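Side-chain contact in lectin 2 (Agrocybe aegerita, PDB 4TQJ), which binds glycans that end in a non-reducing terminal N-acetylglucosamine, as a fungal lectin of beta-propeller fold: residues V22-L26 with D27-I31. The protein carries 1 engineered substitution. Residues are numbered along the deposited sequence; the frame is centred on the assembly and turned at random.
Sequences VGFGL and DGVVI
Gly-23 and Val-30 form an antiparallel hydrogen-bonded pair, with Gly-23 N 2.8 Å from Val-30 O and Val-30 N 2.7 Å from Gly-23 O, and both bonds are nearly straight. Gly-23 O receives a further contact from the alpha carbon of Val-29, a CA-H...O approach of 3.3 Å. Toward the turn at Leu-26 and Asp-27 the pairing slackens: Gly-25 N reaches Gly-28 O at 3.0 Å through a bent bond (135° at the hydrogen), the donor standing well above the carbonyl plane. Gly-28 has a positive phi of 140°, where a beta carbon would press on the carbonyl oxygen of Asp-27. The two strands form a beta hairpin, turning at Leu-26 and Asp-27, and make the middle pair of a four-stranded propeller blade. Strand 395-399, from the C-terminal end of the chain, lies beside 20-25 and closes the ring of blades.

Across the non-hydrogen-bonded pairs, side chains share one face of the sheet. Phe-24 and Val-29 run side by side, Val-29 CG2 meeting the ring obliquely at Phe-24 CD1, 3.9 Å away. Val-22 and Ile-31 repeat the arrangement; CG1 of Ile-31 stands anti to its carbonyl carbon, and the further turn at chi2 (-63°) brings CD1 to 3.9 Å from Val-22 CG2. Val-22 CG1 lies looser against Val-29 CG1, at 4.3 Å. The next blade covers this apolar face: Ile-74 touches both Phe-24 and Val-29, while Ile-63 meets Val-22.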
loop_
_atom_site.group_PDB
_atom_site.type_symbol
_atom_site.label_atom_id
_atom_site.label_comp_id
_atom_site.label_asym_id
_atom_site.label_seq_id
_atom_site.Cartn_x
_atom_site.Cartn_y
_atom_site.Cartn_z
ATOM N N VAL A 22 11.504 -7.726 2.372
ATOM C CA VAL A 22 12.656 -6.833 2.320
ATOM C C VAL A 22 13.895 -7.669 2.600
ATOM O O VAL A 22 14.012 -8.292 3.659
ATOM C CB VAL A 22 12.519 -5.659 3.302
ATOM C CG1 VAL A 22 13.813 -4.854 3.387
ATOM C CG2 VAL A 22 11.341 -4.771 2.901
ATOM N N GLY A 23 14.791 -7.723 1.623
ATOM C CA GLY A 23 16.002 -8.496 1.761
ATOM C C GLY A 23 17.239 -7.622 1.751
ATOM O O GLY A 23 17.412 -6.790 0.854
ATOM N N PHE A 24 18.094 -7.784 2.754
ATOM C CA PHE A 24 19.423 -7.201 2.687
ATOM C C PHE A 24 20.332 -8.245 2.061
ATOM O O PHE A 24 20.913 -9.070 2.755
ATOM C CB PHE A 24 19.917 -6.795 4.070
ATOM C CG PHE A 24 19.119 -5.681 4.683
ATOM C CD1 PHE A 24 19.510 -4.355 4.520
ATOM C CD2 PHE A 24 17.956 -5.957 5.383
ATOM C CE1 PHE A 24 18.767 -3.320 5.078
ATOM C CE2 PHE A 24 17.207 -4.938 5.943
ATOM C CZ PHE A 24 17.608 -3.617 5.791
ATOM N N GLY A 25 20.409 -8.228 0.735
ATOM C CA GLY A 25 21.149 -9.237 0.001
ATOM C C GLY A 25 22.629 -8.906 -0.030
ATOM O O GLY A 25 23.074 -7.948 0.612
ATOM N N LEU A 26 23.394 -9.693 -0.781
ATOM C CA LEU A 26 24.841 -9.510 -0.846
ATOM C C LEU A 26 25.232 -8.200 -1.532
ATOM O O LEU A 26 26.250 -7.603 -1.199
ATOM C CB LEU A 26 25.480 -10.683 -1.585
ATOM C CG LEU A 26 25.282 -12.044 -0.927
ATOM C CD1 LEU A 26 25.772 -13.174 -1.858
ATOM C CD2 LEU A 26 25.969 -12.082 0.450
ATOM N N ASP A 27 24.419 -7.757 -2.488
ATOM C CA ASP A 27 24.783 -6.604 -3.306
ATOM C C ASP A 27 23.922 -5.379 -3.014
ATOM O O ASP A 27 24.012 -4.358 -3.707
ATOM C CB ASP A 27 24.713 -6.950 -4.798
ATOM C CG ASP A 27 25.577 -8.159 -5.173
ATOM O OD1 ASP A 27 26.660 -8.364 -4.587
ATOM O OD2 ASP A 27 25.167 -8.900 -6.082
ATOM N N GLY A 28 23.085 -5.478 -1.990
ATOM C CA GLY A 28 22.260 -4.352 -1.602
ATOM C C GLY A 28 20.867 -4.779 -1.205
ATOM O O GLY A 28 20.557 -5.966 -1.169
ATOM N N VAL A 29 20.029 -3.795 -0.926
ATOM C CA VAL A 29 18.669 -4.023 -0.466
ATOM C C VAL A 29 17.759 -4.414 -1.629
ATOM O O VAL A 29 17.595 -3.661 -2.590
ATOM C CB VAL A 29 18.125 -2.755 0.204
ATOM C CG1 VAL A 29 16.749 -3.006 0.825
ATOM C CG2 VAL A 29 19.114 -2.252 1.247
ATOM N N VAL A 30 17.179 -5.605 -1.541
ATOM C CA VAL A 30 16.270 -6.093 -2.564
ATOM C C VAL A 30 14.841 -6.051 -2.040
ATOM O O VAL A 30 14.553 -6.623 -0.995
ATOM C CB VAL A 30 16.614 -7.530 -2.966
ATOM C CG1 VAL A 30 15.783 -7.946 -4.153
ATOM C CG2 VAL A 30 18.104 -7.635 -3.278
ATOM N N ILE A 31 13.962 -5.337 -2.737
ATOM C CA ILE A 31 12.571 -5.252 -2.329
ATOM C C ILE A 31 11.722 -6.192 -3.159
ATOM O O ILE A 31 11.780 -6.168 -4.390
ATOM C CB ILE A 31 12.002 -3.821 -2.487
ATOM C CG1 ILE A 31 12.849 -2.815 -1.716
ATOM C CG2 ILE A 31 10.558 -3.765 -2.002
ATOM C CD1 ILE A 31 12.875 -3.040 -0.198
#